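Local coordinates for protein decapping nuclease RAI1 (PDB 5BUD) that removes NAD caps, and also hydrolyses m7G-capped and triphosphorylated RNA 5' ends, as a metal-dependent decapping enzyme that stimulates the exoribonuclease RAT1, at residues R21-Y26 against K218-G223; T108-L113 against D119-Y124. All blocks are in the same frame, centred on the assembly; numbering follows the deposited sequence.

Both contacts are largely buried and lie in the PD-(D/E)XK nuclease region, but they join different elements. Contact 1 relates two strands, 21-28 and 217-228, across a strand that lies between them; contact 2 seats helix 104-112 on strand 121-128, a short loop further along the chain. Their centres are 19 Å apart and their nearest atoms about 7 Å, so they do not touch. Contact 1 rests on one methyl pair and a loose approach of a tyrosine hydroxyl to a methyl group. Contact 2 buries about twice the surface, with an apolar middle and a water-bridged lysine at its edge. Contact 1 lies nearer to the manganese-binding part of strand 217-228.

Contact 1: residues R21-Y26 against K218-G223; sequences RELFSY and KLVLAG
Leu23 reaches toward Val220 across a gap of 8.8 Å between their CA atoms, too wide for neighbouring strands. Strand 205-214 fills it, pairing antiparallel with 21-28 on one flank and with 217-228 on the other, so the two segments are second neighbours running roughly the same way. CB of Leu23 leaves the backbone toward 218-223 but stays 6.2 Å from the nearest Val220 methyl, CG1. CG, set opposite the carbonyl carbon (chi1 -58°), comes within 5.4 Å of Val220 CG2. There the chain forks. CD1 continues outward and meets Val220 CG2 at 4.2 Å, with Val220 CG1 slightly farther, at 4.4 Å; CD2 turns aside and remains 6.1 Å from CG2 of Val220. The two side chains meet at about a right angle, one leucine methyl resting against the forked end of the valine. Farther along, Tyr26 swings its ring over toward the same strand and brings OH to 4.4 Å from Ala222 CB, a loose touch with no hydrogen bond. A classic beta bulge at Leu23 and Phe24, both facing Val209, explains the pattern: Leu23, with its nearly helical psi of -52°, lets Leu23, Phe24 and Tyr26 all send their CB atoms to one face. Helix 78-92 covers that face over Phe24 and Tyr26, while strand 100-103 flanks 217-228 on its other side. Ala222 lies two residues before Glu224, which binds manganese. No hydrogen bond passes directly between the two segments; backbone bonds to strand 205-214 tie down 21-26. The contact is therefore dispersive and weakly directional, one methyl pair and a hydroxyl resting loosely on a methyl, and strand 205-214 sets the spacing.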
loop_
_atom_site.group_PDB
_atom_site.type_symbol
_atom_site.label_atom_id
_atom_site.label_comp_id
_atom_site.label_asym_id
_atom_site.label_seq_id
_atom_site.Cartn_x
_atom_site.Cartn_y
_atom_site.Cartn_z
ATOM N N ARG A 21 6.926 -13.480 3.300
ATOM C CA ARG A 21 8.355 -13.368 3.635
ATOM C C ARG A 21 8.958 -12.283 2.775
ATOM O O ARG A 21 8.679 -12.230 1.580
ATOM C CB ARG A 21 9.082 -14.688 3.348
ATOM C CG ARG A 21 8.504 -15.902 4.038
ATOM C CD ARG A 21 8.544 -15.784 5.559
ATOM N NE ARG A 21 8.323 -17.070 6.223
ATOM C CZ ARG A 21 7.963 -17.217 7.498
ATOM N NH1 ARG A 21 7.767 -16.162 8.285
ATOM N NH2 ARG A 21 7.791 -18.433 7.998
ATOM N N GLU A 22 9.762 -11.407 3.369
ATOM C CA GLU A 22 10.466 -10.404 2.582
ATOM C C GLU A 22 11.524 -11.115 1.739
ATOM O O GLU A 22 12.234 -11.972 2.247
ATOM C CB GLU A 22 11.156 -9.397 3.486
ATOM C CG GLU A 22 11.963 -8.349 2.736
ATOM C CD GLU A 22 12.415 -7.220 3.627
ATOM O OE1 GLU A 22 11.550 -6.509 4.186
ATOM O OE2 GLU A 22 13.639 -7.031 3.755
ATOM N N LEU A 23 11.640 -10.710 0.474
ATOM C CA LEU A 23 12.693 -11.172 -0.429
ATOM C C LEU A 23 13.861 -10.203 -0.368
ATOM O O LEU A 23 15.000 -10.622 -0.172
ATOM C CB LEU A 23 12.163 -11.278 -1.868
ATOM C CG LEU A 23 10.950 -12.205 -2.085
ATOM C CD1 LEU A 23 10.513 -12.238 -3.551
ATOM C CD2 LEU A 23 11.233 -13.616 -1.578
ATOM N N PHE A 24 13.584 -8.915 -0.557
ATOM C CA PHE A 24 14.591 -7.877 -0.450
ATOM C C PHE A 24 13.892 -6.547 -0.219
ATOM O O PHE A 24 12.665 -6.506 -0.125
ATOM C CB PHE A 24 15.447 -7.811 -1.745
ATOM C CG PHE A 24 14.640 -7.498 -2.986
ATOM C CD1 PHE A 24 14.090 -8.504 -3.731
ATOM C CD2 PHE A 24 14.415 -6.194 -3.367
ATOM C CE1 PHE A 24 13.327 -8.234 -4.835
ATOM C CE2 PHE A 24 13.661 -5.903 -4.495
ATOM C CZ PHE A 24 13.106 -6.924 -5.223
ATOM N N SER A 25 14.679 -5.470 -0.162
ATOM C CA SER A 25 14.177 -4.131 -0.047
ATOM C C SER A 25 14.975 -3.181 -0.911
ATOM O O SER A 25 16.064 -3.512 -1.363
ATOM C CB SER A 25 14.288 -3.655 1.390
ATOM O OG SER A 25 15.621 -3.776 1.826
ATOM N N TYR A 26 14.428 -1.986 -1.082
ATOM C CA TYR A 26 15.102 -0.894 -1.736
ATOM C C TYR A 26 14.465 0.373 -1.167
ATOM O O TYR A 26 13.604 0.275 -0.281
ATOM C CB TYR A 26 15.003 -1.032 -3.268
ATOM C CG TYR A 26 13.640 -0.957 -3.907
ATOM C CD1 TYR A 26 12.735 -1.994 -3.797
ATOM C CD2 TYR A 26 13.269 0.139 -4.664
ATOM C CE1 TYR A 26 11.484 -1.947 -4.401
ATOM C CE2 TYR A 26 12.024 0.207 -5.268
ATOM C CZ TYR A 26 11.131 -0.844 -5.132
ATOM O OH TYR A 26 9.905 -0.746 -5.744
ATOM N N LYS A 218 0.886 -17.755 -6.232
ATOM C CA LYS A 218 2.003 -17.038 -5.618
ATOM C C LYS A 218 2.032 -15.584 -6.076
ATOM O O LYS A 218 1.883 -15.299 -7.275
ATOM C CB LYS A 218 3.334 -17.717 -5.970
ATOM C CG LYS A 218 3.541 -19.073 -5.291
ATOM C CD LYS A 218 3.130 -19.061 -3.821
ATOM C CE LYS A 218 3.301 -20.415 -3.133
ATOM N NZ LYS A 218 2.078 -21.260 -3.305
ATOM N N LEU A 219 2.213 -14.677 -5.116
ATOM C CA LEU A 219 2.291 -13.245 -5.416
ATOM C C LEU A 219 3.506 -12.609 -4.801
ATOM O O LEU A 219 3.830 -12.903 -3.668
ATOM C CB LEU A 219 1.080 -12.501 -4.893
ATOM C CG LEU A 219 -0.261 -12.980 -5.450
ATOM C CD1 LEU A 219 -0.906 -13.881 -4.417
ATOM C CD2 LEU A 219 -1.145 -11.773 -5.766
ATOM N N VAL A 220 4.141 -11.720 -5.565
ATOM C CA VAL A 220 5.181 -10.845 -5.063
ATOM C C VAL A 220 4.607 -9.437 -5.017
ATOM O O VAL A 220 4.073 -8.969 -6.018
ATOM C CB VAL A 220 6.418 -10.934 -5.975
ATOM C CG1 VAL A 220 7.441 -9.840 -5.650
ATOM C CG2 VAL A 220 7.018 -12.323 -5.830
ATOM N N LEU A 221 4.684 -8.782 -3.862
ATOM C CA LEU A 221 4.112 -7.433 -3.675
ATOM C C LEU A 221 5.193 -6.499 -3.210
ATOM O O LEU A 221 5.946 -6.842 -2.285
ATOM C CB LEU A 221 3.032 -7.418 -2.584
ATOM C CG LEU A 221 1.873 -8.398 -2.738
ATOM C CD1 LEU A 221 0.944 -8.286 -1.552
ATOM C CD2 LEU A 221 1.124 -8.181 -4.042
ATOM N N ALA A 222 5.240 -5.306 -3.811
ATOM C CA ALA A 222 6.120 -4.243 -3.342
ATOM C C ALA A 222 5.287 -3.254 -2.543
ATOM O O ALA A 222 4.237 -2.837 -2.989
ATOM C CB ALA A 222 6.803 -3.545 -4.525
ATOM N N GLY A 223 5.744 -2.893 -1.350
ATOM C CA GLY A 223 5.034 -1.934 -0.546
ATOM C C GLY A 223 5.938 -1.140 0.350
ATOM O O GLY A 223 6.959 -1.622 0.837
#

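Contact 2: residues T108-L113 against D119-Y124; sequences TKILSL and DPIDLY
Ile121 drives its CD1 methyl against helix 104-112 and Leu113, which follows it, and buries more surface than any other residue here. CG1 stands opposite the carbonyl carbon (chi1 -56°) and the chain runs on extended, which carries CD1 to the helix surface. The 108-113 segment meets that methyl with Leu113 CD1 at 3.7 Å, Lys109 O at 3.8 Å, Lys109 CB at 4.0 Å and, a little looser, the N and CG1 of Ile110. Leu113 and Ile121 approach each other at a slant, methyl against methyl. Lys109 comes next in buried area and divides its work. Its CB packs on the isoleucine, while the rest of the chain runs extended along the edge until a bend at the last torsion (chi4 -85°) turns the ammonium group to water. Two waters link NZ to the carbonyl O of Pro120; one accepts from Lys109 NZ at 2.6 Å and donates to Pro120 O at 2.7 Å. The charge is thus joined to the strand's entry through solvent. Ile110 leaves the helix to one side, yet its CD1 reaches Leu123 CD1 at 4.3 Å, extending the apolar seam down the strand. Ser112 OG and Ser112 N both donate to Thr108 O, from opposite faces of that carbonyl, linking Ser112 back to Thr108 by two bonds. Helix 255-275 packs on Thr108, Leu111 and Ser112; helix 322-339 also borders Ile110 and Leu113, while strand 349-354 pairs with strand 121-128 and adds Tyr353 beside Ile121. The axes of 108-112 and 121-124 approach to 10.2 Å, with N-to-C directions 137° apart. A helix and a strand joined by a short loop, with branched aliphatic residues between them, are typical of alpha/beta layer packing, here within a PD-(D/E)XK nuclease.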
loop_
_atom_site.group_PDB
_atom_site.type_symbol
_atom_site.label_atom_id
_atom_site.label_comp_id
_atom_site.label_asym_id
_atom_site.label_seq_id
_atom_site.Cartn_x
_atom_site.Cartn_y
_atom_site.Cartn_z
ATOM N N THR A 108 -4.574 -4.361 -2.267
ATOM C CA THR A 108 -5.398 -3.734 -1.232
ATOM C C THR A 108 -6.750 -3.250 -1.819
ATOM O O THR A 108 -7.764 -3.456 -1.215
ATOM C CB THR A 108 -4.665 -2.548 -0.575
ATOM O OG1 THR A 108 -3.446 -3.017 0.015
ATOM C CG2 THR A 108 -5.522 -1.873 0.513
ATOM N N LYS A 109 -6.738 -2.598 -2.987
ATOM C CA LYS A 109 -7.968 -2.183 -3.662
ATOM C C LYS A 109 -8.912 -3.348 -3.933
ATOM O O LYS A 109 -10.101 -3.254 -3.686
ATOM C CB LYS A 109 -7.644 -1.442 -4.978
ATOM C CG LYS A 109 -7.053 -0.086 -4.721
ATOM C CD LYS A 109 -6.576 0.562 -5.997
ATOM C CE LYS A 109 -6.141 1.992 -5.724
ATOM N NZ LYS A 109 -7.356 2.833 -5.791
ATOM N N ILE A 110 -8.354 -4.442 -4.420
ATOM C CA ILE A 110 -9.110 -5.641 -4.731
ATOM C C ILE A 110 -9.670 -6.301 -3.490
ATOM O O ILE A 110 -10.870 -6.634 -3.449
ATOM C CB ILE A 110 -8.255 -6.626 -5.539
ATOM C CG1 ILE A 110 -7.910 -5.996 -6.891
ATOM C CG2 ILE A 110 -8.956 -7.952 -5.719
ATOM C CD1 ILE A 110 -6.812 -6.729 -7.613
ATOM N N LEU A 111 -8.830 -6.457 -2.464
ATOM C CA LEU A 111 -9.270 -7.092 -1.223
ATOM C C LEU A 111 -10.346 -6.298 -0.484
ATOM O O LEU A 111 -11.222 -6.884 0.147
ATOM C CB LEU A 111 -8.076 -7.348 -0.292
ATOM C CG LEU A 111 -8.309 -7.873 1.144
ATOM C CD1 LEU A 111 -9.040 -9.213 1.225
ATOM C CD2 LEU A 111 -6.988 -8.001 1.889
ATOM N N SER A 112 -10.260 -4.983 -0.505
ATOM C CA SER A 112 -11.215 -4.179 0.243
ATOM C C SER A 112 -12.471 -3.850 -0.567
ATOM O O SER A 112 -13.398 -3.241 -0.020
ATOM C CB SER A 112 -10.582 -2.877 0.704
ATOM O OG SER A 112 -10.163 -2.135 -0.420
ATOM N N LEU A 113 -12.478 -4.253 -1.838
ATOM C CA LEU A 113 -13.555 -3.904 -2.791
ATOM C C LEU A 113 -14.971 -4.211 -2.263
ATOM O O LEU A 113 -15.863 -3.366 -2.376
ATOM C CB LEU A 113 -13.295 -4.580 -4.155
ATOM C CG LEU A 113 -14.385 -4.419 -5.247
ATOM C CD1 LEU A 113 -13.746 -4.372 -6.616
ATOM C CD2 LEU A 113 -15.437 -5.527 -5.212
ATOM N N ASP A 119 -15.847 2.585 -5.288
ATOM C CA ASP A 119 -14.506 2.964 -5.762
ATOM C C ASP A 119 -14.079 2.186 -7.037
ATOM O O ASP A 119 -14.023 0.958 -7.016
ATOM C CB ASP A 119 -13.444 2.707 -4.674
ATOM C CG ASP A 119 -13.599 3.604 -3.460
ATOM O OD1 ASP A 119 -14.086 4.738 -3.590
ATOM O OD2 ASP A 119 -13.223 3.164 -2.355
ATOM N N PRO A 120 -13.726 2.911 -8.123
ATOM C CA PRO A 120 -13.274 2.292 -9.360
ATOM C C PRO A 120 -11.898 1.620 -9.221
ATOM O O PRO A 120 -11.108 2.021 -8.380
ATOM C CB PRO A 120 -13.137 3.494 -10.314
ATOM C CG PRO A 120 -12.737 4.603 -9.419
ATOM C CD PRO A 120 -13.579 4.378 -8.182
ATOM N N ILE A 121 -11.650 0.607 -10.042
ATOM C CA ILE A 121 -10.314 -0.011 -10.196
ATOM C C ILE A 121 -10.035 -0.130 -11.688
ATOM O O ILE A 121 -10.847 -0.676 -12.437
ATOM C CB ILE A 121 -10.233 -1.425 -9.578
ATOM C CG1 ILE A 121 -10.626 -1.391 -8.107
ATOM C CG2 ILE A 121 -8.825 -2.016 -9.717
ATOM C CD1 ILE A 121 -10.542 -2.732 -7.410
ATOM N N ASP A 122 -8.882 0.375 -12.112
ATOM C CA ASP A 122 -8.438 0.259 -13.500
ATOM C C ASP A 122 -6.933 -0.078 -13.503
ATOM O O ASP A 122 -6.081 0.763 -13.144
ATOM C CB ASP A 122 -8.706 1.534 -14.321
ATOM C CG ASP A 122 -10.204 1.769 -14.610
ATOM O OD1 ASP A 122 -10.690 1.335 -15.677
ATOM O OD2 ASP A 122 -10.903 2.385 -13.772
ATOM N N LEU A 123 -6.633 -1.302 -13.938
ATOM C CA LEU A 123 -5.272 -1.842 -13.947
ATOM C C LEU A 123 -4.911 -2.368 -15.349
ATOM O O LEU A 123 -5.783 -2.564 -16.191
ATOM C CB LEU A 123 -5.167 -3.003 -12.971
ATOM C CG LEU A 123 -5.758 -2.724 -11.587
ATOM C CD1 LEU A 123 -5.851 -4.007 -10.768
ATOM C CD2 LEU A 123 -4.950 -1.640 -10.893
ATOM N N TYR A 124 -3.621 -2.581 -15.560
ATOM C CA TYR A 124 -3.095 -3.219 -16.751
ATOM C C TYR A 124 -2.416 -4.503 -16.304
ATOM O O TYR A 124 -1.721 -4.502 -15.287
ATOM C CB TYR A 124 -2.084 -2.271 -17.431
ATOM C CG TYR A 124 -2.691 -1.118 -18.192
ATOM C CD1 TYR A 124 -3.605 -1.325 -19.234
ATOM C CD2 TYR A 124 -2.312 0.191 -17.907
ATOM C CE1 TYR A 124 -4.131 -0.242 -19.942
ATOM C CE2 TYR A 124 -2.818 1.261 -18.611
ATOM C CZ TYR A 124 -3.707 1.048 -19.627
ATOM O OH TYR A 124 -4.171 2.163 -20.274
HETATM O O HOH W 1 -10.241 1.590 -6.029
HETATM O O HOH W 2 -8.666 3.229 -8.019
#